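Local coordinates for protein dipeptidase AC. Metallo peptidase. MEROPS family M19 (Rhodobacter sphaeroides, PDB 3LY0) that probably hydrolyses dipeptides at a two-zinc active site, here occupied by a phosphinate mimic of L-Ala-D-Ala, at residues 200-205 against 224-229; 196-201 against 206-211; 113-116 against 121-124. All coordinates share one frame; numbering follows the deposited sequence.

In the fold
Contact 3 comes first along the chain and stands apart, its centre about 23 Å from those of contacts 1 and 2. Contacts 1 and 2 both start from helix 192-204, share Glu-200 and Cys-201 and have centres about 6 Å apart. In this TIM-barrel family, contact 2 packs that outer helix on strand 207-208, contact 1 joins it to the next connection, and contact 3 is a looser, water-bridged meeting of helix 120-129 with strand 114-116 of the same parallel sheet. Segment 206-211 of contact 2 leads to the zinc ligand His-212, and segment 224-229 of contact 1 leads, through strand 230-231, to the zinc ligand His-233.

Contact 1 (200-205 against 224-229); sequences ECNRLK and LSDAPL
The side-chain amide of Asn-202 lies nearly parallel to the carboxylate of Asp-226, the two planes 20° apart, and OD1 of Asp-226 sits directly over the amide carbon CG of Asn-202 at 3.0 Å. On that same side the backbone N of Asp-226 donates to OD1 of Asn-202 (2.9 Å) from well above the carbonyl plane. Leu-208, from strand 207-208, rests on the opposite side, near ND2. In the amide plane itself, ND2 of Asn-202 reaches OG of Ser-225 at 3.2 Å in a bond of 160°. That hydroxyl also accepts from N of Ala-227 (3.1 Å), forming an ST turn just past helix 215-224. Asn-202 therefore uses both ends of its amide to hold a loop already shaped by its own serine. With an alanine in place of Asn-202, N of Asp-226 and OG of Ser-225 would probably lose their shared partner, leaving the loop less firmly tied to the helix. A water gives one proton to the main-chain O of Asn-202 and another to OD1 of Asp-226, 2.7 Å away. The same main-chain O takes a bond from NZ of Lys-205 (2.9 Å), whose chain folds back over the end of helix 192-204. NZ of Lys-205, 5.5 Å from OD2 of Asp-226, forms no salt bridge but is likely to ease the carboxylate's negative charge beside the helix C-terminus.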
ATOM      1  N   GLU A 200       4.084 -13.753  15.303  1.00 13.11           N
ATOM      2  CA  GLU A 200       2.728 -13.575  15.810  1.00 13.06           C
ATOM      3  C   GLU A 200       1.758 -13.235  14.689  1.00 11.36           C
ATOM      4  O   GLU A 200       0.616 -13.703  14.686  1.00 12.90           O
ATOM      5  CB  GLU A 200       2.681 -12.506  16.900  1.00 13.75           C
ATOM      6  CG  GLU A 200       1.450 -12.599  17.777  1.00 14.23           C
ATOM      7  CD  GLU A 200       1.417 -13.890  18.569  1.00 24.39           C
ATOM      8  OE1 GLU A 200       0.310 -14.375  18.877  1.00 32.15           O
ATOM      9  OE2 GLU A 200       2.507 -14.417  18.878  1.00 26.48           O
ATOM     10  N   CYS A 201       2.217 -12.447  13.718  1.00 11.39           N
ATOM     11  CA  CYS A 201       1.368 -12.174  12.553  1.00 12.24           C
ATOM     12  C   CYS A 201       1.098 -13.454  11.770  1.00 11.69           C
ATOM     13  O   CYS A 201      -0.024 -13.687  11.315  1.00 12.11           O
ATOM     14  CB  CYS A 201       1.965 -11.104  11.638  1.00 10.64           C
ATOM     15  SG  CYS A 201       1.837  -9.425  12.290  1.00 12.30           S
ATOM     16  N   ASN A 202       2.127 -14.287  11.603  1.00 11.42           N
ATOM     17  CA  ASN A 202       1.916 -15.586  10.967  1.00 12.07           C
ATOM     18  C   ASN A 202       0.867 -16.418  11.713  1.00 13.89           C
ATOM     19  O   ASN A 202      -0.002 -17.036  11.105  1.00 14.17           O
ATOM     20  CB  ASN A 202       3.216 -16.392  10.908  1.00 15.05           C
ATOM     21  CG  ASN A 202       4.196 -15.909   9.827  1.00 13.58           C
ATOM     22  OD1 ASN A 202       5.338 -16.355   9.805  1.00 14.58           O
ATOM     23  ND2 ASN A 202       3.751 -15.032   8.921  1.00 14.32           N
ATOM     24  N   ARG A 203       0.963 -16.442  13.038  1.00 14.04           N
ATOM     25  CA  ARG A 203       0.035 -17.242  13.829  1.00 16.55           C
ATOM     26  C   ARG A 203      -1.391 -16.710  13.727  1.00 13.97           C
ATOM     27  O   ARG A 203      -2.343 -17.478  13.600  1.00 17.10           O
ATOM     28  CB  ARG A 203       0.483 -17.302  15.290  1.00 17.10           C
ATOM     29  CG  ARG A 203      -0.103 -18.489  16.041  1.00 24.63           C
ATOM     30  CD  ARG A 203       0.333 -18.497  17.496  1.00 25.21           C
ATOM     31  NE  ARG A 203      -0.179 -17.329  18.209  1.00 24.80           N
ATOM     32  CZ  ARG A 203      -1.442 -17.192  18.602  1.00 25.95           C
ATOM     33  NH1 ARG A 203      -1.825 -16.094  19.243  1.00 28.96           N
ATOM     34  NH2 ARG A 203      -2.326 -18.148  18.347  1.00 31.46           N
ATOM     35  N   LEU A 204      -1.530 -15.389  13.777  1.00 11.67           N
ATOM     36  CA  LEU A 204      -2.832 -14.742  13.672  1.00 12.39           C
ATOM     37  C   LEU A 204      -3.350 -14.638  12.243  1.00 12.64           C
ATOM     38  O   LEU A 204      -4.491 -14.220  12.033  1.00 14.02           O
ATOM     39  CB  LEU A 204      -2.777 -13.348  14.293  1.00 13.72           C
ATOM     40  CG  LEU A 204      -2.588 -13.334  15.816  1.00 11.77           C
ATOM     41  CD1 LEU A 204      -2.393 -11.906  16.316  1.00 14.27           C
ATOM     42  CD2 LEU A 204      -3.777 -13.996  16.504  1.00 15.85           C
ATOM     43  N   LYS A 205      -2.514 -15.018  11.271  1.00 12.39           N
ATOM     44  CA  LYS A 205      -2.853 -14.896   9.849  1.00 13.28           C
ATOM     45  C   LYS A 205      -3.124 -13.441   9.469  1.00 12.05           C
ATOM     46  O   LYS A 205      -4.082 -13.133   8.750  1.00 14.58           O
ATOM     47  CB  LYS A 205      -4.051 -15.782   9.500  1.00 15.09           C
ATOM     48  CG  LYS A 205      -3.867 -17.241   9.895  1.00 19.07           C
ATOM     49  CD  LYS A 205      -2.711 -17.859   9.135  1.00 19.40           C
ATOM     50  CE  LYS A 205      -2.439 -19.291   9.593  1.00 27.47           C
ATOM     51  NZ  LYS A 205      -1.762 -19.356  10.929  1.00 28.83           N
ATOM     52  N   LEU A 224      12.020 -15.711   7.955  1.00 14.17           N
ATOM     53  CA  LEU A 224      11.206 -16.065   9.124  1.00 14.68           C
ATOM     54  C   LEU A 224       9.734 -16.345   8.857  1.00 15.98           C
ATOM     55  O   LEU A 224       9.114 -17.142   9.560  1.00 16.49           O
ATOM     56  CB  LEU A 224      11.312 -14.965  10.183  1.00 14.05           C
ATOM     57  CG  LEU A 224      12.715 -14.778  10.764  1.00 16.73           C
ATOM     58  CD1 LEU A 224      12.824 -13.485  11.560  1.00 21.94           C
ATOM     59  CD2 LEU A 224      13.097 -15.992  11.611  1.00 20.57           C
ATOM     60  N   SER A 225       9.161 -15.675   7.865  1.00 13.25           N
ATOM     61  CA  SER A 225       7.730 -15.776   7.641  1.00 13.70           C
ATOM     62  C   SER A 225       7.359 -17.094   6.989  1.00 14.65           C
ATOM     63  O   SER A 225       8.057 -17.560   6.079  1.00 15.57           O
ATOM     64  CB  SER A 225       7.250 -14.623   6.761  1.00 13.59           C
ATOM     65  OG  SER A 225       5.862 -14.761   6.493  1.00 12.84           O
ATOM     66  N   ASP A 226       6.261 -17.694   7.445  1.00 14.57           N
ATOM     67  CA  ASP A 226       5.762 -18.927   6.840  1.00 14.22           C
ATOM     68  C   ASP A 226       4.701 -18.652   5.765  1.00 14.19           C
ATOM     69  O   ASP A 226       4.054 -19.573   5.249  1.00 16.28           O
ATOM     70  CB  ASP A 226       5.231 -19.890   7.916  1.00 14.25           C
ATOM     71  CG  ASP A 226       3.934 -19.412   8.566  1.00 18.41           C
ATOM     72  OD1 ASP A 226       3.400 -18.347   8.198  1.00 15.45           O
ATOM     73  OD2 ASP A 226       3.435 -20.125   9.457  1.00 20.03           O
ATOM     74  N   ALA A 227       4.548 -17.378   5.419  1.00 12.97           N
ATOM     75  CA  ALA A 227       3.495 -16.945   4.508  1.00 13.69           C
ATOM     76  C   ALA A 227       4.074 -16.205   3.297  1.00 13.30           C
ATOM     77  O   ALA A 227       5.221 -15.763   3.317  1.00 13.75           O
ATOM     78  CB  ALA A 227       2.492 -16.066   5.261  1.00 15.04           C
ATOM     79  N   PRO A 228       3.277 -16.072   2.234  1.00 10.86           N
ATOM     80  CA  PRO A 228       3.809 -15.430   1.023  1.00 11.77           C
ATOM     81  C   PRO A 228       4.316 -14.028   1.319  1.00 11.07           C
ATOM     82  O   PRO A 228       3.768 -13.334   2.180  1.00 11.60           O
ATOM     83  CB  PRO A 228       2.596 -15.385   0.095  1.00 13.35           C
ATOM     84  CG  PRO A 228       1.742 -16.560   0.546  1.00 15.39           C
ATOM     85  CD  PRO A 228       1.925 -16.626   2.032  1.00 13.86           C
ATOM     86  N   LEU A 229       5.365 -13.611   0.613  1.00 10.50           N
ATOM     87  CA  LEU A 229       5.927 -12.280   0.815  1.00 10.52           C
ATOM     88  C   LEU A 229       5.179 -11.262  -0.020  1.00 12.32           C
ATOM     89  O   LEU A 229       4.919 -11.489  -1.198  1.00 11.69           O
ATOM     90  CB  LEU A 229       7.405 -12.258   0.433  1.00 11.89           C
ATOM     91  CG  LEU A 229       8.282 -13.214   1.242  1.00 11.18           C
ATOM     92  CD1 LEU A 229       9.732 -13.166   0.738  1.00 14.50           C
ATOM     93  CD2 LEU A 229       8.214 -12.891   2.731  1.00 15.05           C
TER
HETATM   94  O   HOH W   1       0.731 -17.920   8.493  1.00 18.81           O

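Contact 2 (196-201 against 206-211); sequences RLVAEC and IMLDLS
Cys-201 and Leu-208 meet because each turns its first side-chain bond beside its own backbone N, with chi1 of -74° and -70°: the thiol of Cys-201 is swung against the leucine, and SG touches CD2 of Leu-208 at 3.9 Å. The other branch, CD1 of Leu-208, reaches CG1 of Val-198 at 3.9 Å, the two side chains crossing at about a right angle. One leucine thus fills the space between two residues a helical turn apart, with a methyl for each. Closer to the turn, Ile-206 sets its CB 4.0 Å from CB of Cys-201 and its CG2 branch against SG.

The backbone closes the end of helix 192-204. N of Ile-206 donates to O of Cys-201 (2.9 Å, 153°), the bond spanning more residues in a Schellman motif whose C-prime residue is Lys-205 with positive phi. The chain reverses there and enters strand 207-208, completing a beta-alpha-beta crossover from strand 159-163, whose Leu-162 also packs on Cys-201 and Ile-206. Val-221 and Leu-224 of helix 215-224 cover Val-198 further out. Beyond the strand, OD1 of Asp-209 accepts from N of Ser-211 at 3.0 Å in an Asx turn, shaping the chain just before the zinc ligand His-212. The side chains that meet are buried and touch one another through carbon and sulfur, so apolar packing holds the interface, and one backbone bond across it satisfies O of Cys-201 where the helix stops.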
ATOM      1  N   ARG A 196       9.605 -11.410  16.751  1.00 13.82           N
ATOM      2  CA  ARG A 196       8.394 -11.885  17.413  1.00 14.77           C
ATOM      3  C   ARG A 196       7.121 -11.424  16.703  1.00 12.37           C
ATOM      4  O   ARG A 196       6.144 -12.172  16.618  1.00 13.12           O
ATOM      5  CB  ARG A 196       8.376 -11.486  18.890  1.00 14.85           C
ATOM      6  CG  ARG A 196       9.374 -12.273  19.737  1.00 17.36           C
ATOM      7  CD  ARG A 196       9.251 -11.944  21.225  1.00 20.46           C
ATOM      8  NE  ARG A 196       9.734 -10.605  21.543  1.00 20.05           N
ATOM      9  CZ  ARG A 196       8.940  -9.576  21.821  1.00 19.04           C
ATOM     10  NH1 ARG A 196       7.623  -9.735  21.815  1.00 19.77           N
ATOM     11  NH2 ARG A 196       9.459  -8.391  22.101  1.00 17.12           N
ATOM     12  N   LEU A 197       7.141 -10.194  16.198  1.00 12.95           N
ATOM     13  CA  LEU A 197       6.013  -9.661  15.431  1.00 11.65           C
ATOM     14  C   LEU A 197       5.716 -10.486  14.174  1.00 11.68           C
ATOM     15  O   LEU A 197       4.558 -10.773  13.870  1.00 11.28           O
ATOM     16  CB  LEU A 197       6.253  -8.195  15.073  1.00  9.63           C
ATOM     17  CG  LEU A 197       5.162  -7.528  14.235  1.00 10.01           C
ATOM     18  CD1 LEU A 197       3.871  -7.366  15.034  1.00 12.94           C
ATOM     19  CD2 LEU A 197       5.651  -6.189  13.754  1.00 11.42           C
ATOM     20  N   VAL A 198       6.761 -10.877  13.447  1.00 12.12           N
ATOM     21  CA  VAL A 198       6.573 -11.740  12.287  1.00 12.38           C
ATOM     22  C   VAL A 198       5.909 -13.052  12.688  1.00 12.21           C
ATOM     23  O   VAL A 198       4.947 -13.488  12.071  1.00 12.57           O
ATOM     24  CB  VAL A 198       7.916 -12.025  11.566  1.00 13.65           C
ATOM     25  CG1 VAL A 198       7.753 -13.125  10.519  1.00 12.78           C
ATOM     26  CG2 VAL A 198       8.456 -10.755  10.938  1.00 14.98           C
ATOM     27  N   ALA A 199       6.427 -13.674  13.743  1.00 12.70           N
ATOM     28  CA  ALA A 199       5.893 -14.950  14.194  1.00 15.70           C
ATOM     29  C   ALA A 199       4.423 -14.836  14.603  1.00 11.40           C
ATOM     30  O   ALA A 199       3.617 -15.702  14.281  1.00 13.33           O
ATOM     31  CB  ALA A 199       6.732 -15.496  15.344  1.00 15.63           C
ATOM     32  N   GLU A 200       4.084 -13.753  15.303  1.00 13.11           N
ATOM     33  CA  GLU A 200       2.728 -13.575  15.810  1.00 13.06           C
ATOM     34  C   GLU A 200       1.758 -13.235  14.689  1.00 11.36           C
ATOM     35  O   GLU A 200       0.616 -13.703  14.686  1.00 12.90           O
ATOM     36  CB  GLU A 200       2.681 -12.506  16.900  1.00 13.75           C
ATOM     37  CG  GLU A 200       1.450 -12.599  17.777  1.00 14.23           C
ATOM     38  CD  GLU A 200       1.417 -13.890  18.569  1.00 24.39           C
ATOM     39  OE1 GLU A 200       0.310 -14.375  18.877  1.00 32.15           O
ATOM     40  OE2 GLU A 200       2.507 -14.417  18.878  1.00 26.48           O
ATOM     41  N   CYS A 201       2.217 -12.447  13.718  1.00 11.39           N
ATOM     42  CA  CYS A 201       1.368 -12.174  12.553  1.00 12.24           C
ATOM     43  C   CYS A 201       1.098 -13.454  11.770  1.00 11.69           C
ATOM     44  O   CYS A 201      -0.024 -13.687  11.315  1.00 12.11           O
ATOM     45  CB  CYS A 201       1.965 -11.104  11.638  1.00 10.64           C
ATOM     46  SG  CYS A 201       1.837  -9.425  12.290  1.00 12.30           S
ATOM     47  N   ILE A 206      -2.281 -12.555   9.983  1.00  9.99           N
ATOM     48  CA  ILE A 206      -2.220 -11.153   9.570  1.00 10.98           C
ATOM     49  C   ILE A 206      -1.159 -11.029   8.482  1.00 10.25           C
ATOM     50  O   ILE A 206      -0.014 -11.422   8.684  1.00 11.39           O
ATOM     51  CB  ILE A 206      -1.844 -10.243  10.764  1.00 11.04           C
ATOM     52  CG1 ILE A 206      -2.949 -10.290  11.826  1.00 11.18           C
ATOM     53  CG2 ILE A 206      -1.598  -8.807  10.298  1.00 11.35           C
ATOM     54  CD1 ILE A 206      -2.609  -9.546  13.101  1.00 13.12           C
ATOM     55  N   MET A 207      -1.538 -10.487   7.326  1.00  9.70           N
ATOM     56  CA  MET A 207      -0.597 -10.317   6.217  1.00 10.00           C
ATOM     57  C   MET A 207       0.490  -9.326   6.598  1.00 10.57           C
ATOM     58  O   MET A 207       0.205  -8.260   7.127  1.00 12.12           O
ATOM     59  CB  MET A 207      -1.338  -9.805   4.973  1.00  9.34           C
ATOM     60  CG  MET A 207      -0.536  -9.833   3.648  1.00  9.42           C
ATOM     61  SD  MET A 207      -1.253  -8.778   2.322  1.00  6.63           S
ATOM     62  CE  MET A 207      -0.452  -7.221   2.724  1.00 13.60           C
ATOM     63  N   LEU A 208       1.740  -9.682   6.319  1.00  9.88           N
ATOM     64  CA  LEU A 208       2.852  -8.758   6.504  1.00  9.87           C
ATOM     65  C   LEU A 208       3.141  -8.028   5.204  1.00  9.85           C
ATOM     66  O   LEU A 208       3.182  -8.640   4.140  1.00  9.85           O
ATOM     67  CB  LEU A 208       4.093  -9.531   6.937  1.00 10.90           C
ATOM     68  CG  LEU A 208       3.997 -10.098   8.346  1.00 11.43           C
ATOM     69  CD1 LEU A 208       4.906 -11.311   8.489  1.00 13.18           C
ATOM     70  CD2 LEU A 208       4.350  -9.016   9.350  1.00 12.90           C
ATOM     71  N   ASP A 209       3.342  -6.719   5.305  1.00  9.42           N
ATOM     72  CA  ASP A 209       3.616  -5.875   4.150  1.00  9.12           C
ATOM     73  C   ASP A 209       5.056  -5.371   4.239  1.00  9.36           C
ATOM     74  O   ASP A 209       5.439  -4.716   5.220  1.00 10.47           O
ATOM     75  CB  ASP A 209       2.647  -4.693   4.146  1.00  9.56           C
ATOM     76  CG  ASP A 209       2.820  -3.777   2.941  1.00 10.36           C
ATOM     77  OD1 ASP A 209       3.596  -4.096   2.008  1.00  9.59           O
ATOM     78  OD2 ASP A 209       2.158  -2.714   2.936  1.00 10.20           O
ATOM     79  N   LEU A 210       5.846  -5.676   3.214  1.00  8.58           N
ATOM     80  CA  LEU A 210       7.257  -5.311   3.172  1.00  9.95           C
ATOM     81  C   LEU A 210       7.527  -3.924   2.593  1.00 10.09           C
ATOM     82  O   LEU A 210       8.657  -3.440   2.664  1.00  9.18           O
ATOM     83  CB  LEU A 210       8.024  -6.351   2.357  1.00 11.41           C
ATOM     84  CG  LEU A 210       7.884  -7.798   2.835  1.00 13.69           C
ATOM     85  CD1 LEU A 210       8.288  -8.759   1.727  1.00 16.97           C
ATOM     86  CD2 LEU A 210       8.741  -8.013   4.063  1.00 20.63           C
ATOM     87  N   SER A 211       6.522  -3.281   1.991  1.00  9.89           N
ATOM     88  CA  SER A 211       6.735  -1.921   1.495  1.00  9.34           C
ATOM     89  C   SER A 211       7.216  -1.022   2.639  1.00  8.68           C
ATOM     90  O   SER A 211       6.631  -1.017   3.730  1.00  9.55           O
ATOM     91  CB  SER A 211       5.471  -1.340   0.840  1.00  9.35           C
ATOM     92  OG  SER A 211       5.136  -2.031  -0.357  1.00  8.55           O
TER

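Contact 3 (113-116 against 121-124); sequences RFKV and AEVR
Lys-115 and Glu-122 face each other within a beta-alpha-beta unit of the TIM-barrel fold, where strand 114-116 is followed by helix 120-129 and then by strand 132-139. The tighter part of their contact is small: CE of Lys-115 comes to 3.9 Å from both CD and OE1 of Glu-122, and CG of Glu-122 lies little farther from the same methylene, the two side chains crossing at about a right angle. Lys-115 runs straight out from the strand and bends only at its last torsion (chi4 60°), which turns NZ aside. NZ of Lys-115 therefore stays 4.4 Å from OE1 of Glu-122, beyond a salt bridge, although the opposite charges probably still attract.

The charged ends form the looser side, where between strand and helix lie the side chains of Lys-115 and Glu-122 and two waters. Val-116 has its CB directed away from the helix, and its side chain touches Leu-103 of helix 89-109, leaving its backbone O to take part here. The carboxylate has a firm partner close by in the sequence, since OE1 of Glu-122 accepts from the backbone N of Arg-118, just before the helix. One water lies between O of Val-116 and OE1 of Glu-122. A second water completes the link between the charges, accepting from NZ of Lys-115 at 2.8 Å and donating to OE2 of Glu-122 at 2.9 Å.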
ATOM      1  N   ARG A 113     -23.012   0.046   1.266  1.00 16.70           N
ATOM      2  CA  ARG A 113     -22.294   0.207  -0.000  1.00 16.45           C
ATOM      3  C   ARG A 113     -20.783   0.034   0.149  1.00 15.63           C
ATOM      4  O   ARG A 113     -20.048   0.008  -0.844  1.00 14.96           O
ATOM      5  CB  ARG A 113     -22.598   1.575  -0.600  1.00 17.56           C
ATOM      6  CG  ARG A 113     -24.044   1.733  -1.042  1.00 22.57           C
ATOM      7  CD  ARG A 113     -24.261   3.092  -1.661  1.00 27.23           C
ATOM      8  NE  ARG A 113     -24.180   4.154  -0.667  1.00 26.58           N
ATOM      9  CZ  ARG A 113     -23.857   5.411  -0.951  1.00 30.84           C
ATOM     10  NH1 ARG A 113     -23.576   5.755  -2.200  1.00 36.15           N
ATOM     11  NH2 ARG A 113     -23.807   6.321   0.012  1.00 30.28           N
ATOM     12  N   PHE A 114     -20.336  -0.086   1.395  1.00 14.65           N
ATOM     13  CA  PHE A 114     -18.925  -0.288   1.709  1.00 13.10           C
ATOM     14  C   PHE A 114     -18.879  -1.263   2.865  1.00 13.95           C
ATOM     15  O   PHE A 114     -19.689  -1.168   3.786  1.00 14.99           O
ATOM     16  CB  PHE A 114     -18.282   1.036   2.118  1.00 12.98           C
ATOM     17  CG  PHE A 114     -16.849   0.909   2.604  1.00 12.03           C
ATOM     18  CD1 PHE A 114     -15.825   0.597   1.720  1.00 11.37           C
ATOM     19  CD2 PHE A 114     -16.533   1.125   3.932  1.00 12.78           C
ATOM     20  CE1 PHE A 114     -14.503   0.501   2.153  1.00 12.73           C
ATOM     21  CE2 PHE A 114     -15.208   1.032   4.377  1.00 11.64           C
ATOM     22  CZ  PHE A 114     -14.200   0.715   3.484  1.00 11.53           C
ATOM     23  N   LYS A 115     -17.948  -2.206   2.828  1.00 11.97           N
ATOM     24  CA  LYS A 115     -17.841  -3.177   3.914  1.00 11.12           C
ATOM     25  C   LYS A 115     -16.388  -3.410   4.286  1.00 11.23           C
ATOM     26  O   LYS A 115     -15.566  -3.690   3.415  1.00 11.34           O
ATOM     27  CB  LYS A 115     -18.480  -4.515   3.514  1.00 12.84           C
ATOM     28  CG  LYS A 115     -18.426  -5.564   4.623  1.00 15.45           C
ATOM     29  CD  LYS A 115     -18.954  -6.923   4.163  1.00 18.51           C
ATOM     30  CE  LYS A 115     -18.715  -7.999   5.221  1.00 17.73           C
ATOM     31  NZ  LYS A 115     -19.379  -7.698   6.522  1.00 22.48           N
ATOM     32  N   VAL A 116     -16.090  -3.319   5.580  1.00 10.55           N
ATOM     33  CA  VAL A 116     -14.793  -3.732   6.099  1.00 12.17           C
ATOM     34  C   VAL A 116     -14.781  -5.256   6.153  1.00 12.98           C
ATOM     35  O   VAL A 116     -15.588  -5.865   6.857  1.00 13.34           O
ATOM     36  CB  VAL A 116     -14.512  -3.121   7.481  1.00 12.13           C
ATOM     37  CG1 VAL A 116     -13.202  -3.655   8.041  1.00 14.59           C
ATOM     38  CG2 VAL A 116     -14.473  -1.608   7.381  1.00 14.65           C
ATOM     39  N   ALA A 121     -13.472 -14.727   1.756  1.00 14.75           N
ATOM     40  CA  ALA A 121     -14.827 -14.996   1.299  1.00 16.23           C
ATOM     41  C   ALA A 121     -15.658 -13.718   1.292  1.00 14.88           C
ATOM     42  O   ALA A 121     -16.440 -13.478   0.369  1.00 17.17           O
ATOM     43  CB  ALA A 121     -15.489 -16.066   2.163  1.00 17.32           C
ATOM     44  N   GLU A 122     -15.485 -12.884   2.315  1.00 13.43           N
ATOM     45  CA  GLU A 122     -16.210 -11.623   2.361  1.00 14.01           C
ATOM     46  C   GLU A 122     -15.784 -10.699   1.223  1.00 14.87           C
ATOM     47  O   GLU A 122     -16.609 -10.045   0.584  1.00 15.17           O
ATOM     48  CB  GLU A 122     -16.022 -10.928   3.708  1.00 14.02           C
ATOM     49  CG  GLU A 122     -16.782 -11.607   4.851  1.00 14.00           C
ATOM     50  CD  GLU A 122     -16.499 -11.010   6.229  1.00 16.91           C
ATOM     51  OE1 GLU A 122     -15.668 -10.086   6.353  1.00 15.10           O
ATOM     52  OE2 GLU A 122     -17.129 -11.467   7.203  1.00 19.28           O
ATOM     53  N   VAL A 123     -14.484 -10.637   0.967  1.00 14.44           N
ATOM     54  CA  VAL A 123     -13.997  -9.834  -0.141  1.00 14.53           C
ATOM     55  C   VAL A 123     -14.609 -10.285  -1.471  1.00 13.99           C
ATOM     56  O   VAL A 123     -15.076  -9.464  -2.256  1.00 14.90           O
ATOM     57  CB  VAL A 123     -12.463  -9.872  -0.219  1.00 15.24           C
ATOM     58  CG1 VAL A 123     -11.987  -9.184  -1.488  1.00 13.10           C
ATOM     59  CG2 VAL A 123     -11.846  -9.223   1.026  1.00 13.84           C
ATOM     60  N   ARG A 124     -14.598 -11.589  -1.726  1.00 14.23           N
ATOM     61  CA  ARG A 124     -15.150 -12.103  -2.976  1.00 14.79           C
ATOM     62  C   ARG A 124     -16.656 -11.872  -3.078  1.00 16.03           C
ATOM     63  O   ARG A 124     -17.175 -11.618  -4.166  1.00 16.67           O
ATOM     64  CB  ARG A 124     -14.827 -13.585  -3.153  1.00 15.73           C
ATOM     65  CG  ARG A 124     -13.363 -13.886  -3.461  1.00 16.18           C
ATOM     66  CD  ARG A 124     -13.245 -15.308  -3.978  1.00 15.70           C
ATOM     67  NE  ARG A 124     -11.873 -15.764  -4.162  1.00 17.17           N
ATOM     68  CZ  ARG A 124     -11.165 -15.563  -5.270  1.00 14.13           C
ATOM     69  NH1 ARG A 124      -9.932 -16.032  -5.356  1.00 17.26           N
ATOM     70  NH2 ARG A 124     -11.685 -14.886  -6.285  1.00 16.39           N
TER
HETATM   71  O   HOH W   2     -19.524 -10.083   7.962  1.00 26.39           O
HETATM   72  O   HOH W   3     -16.214  -8.244   8.369  1.00 21.34           O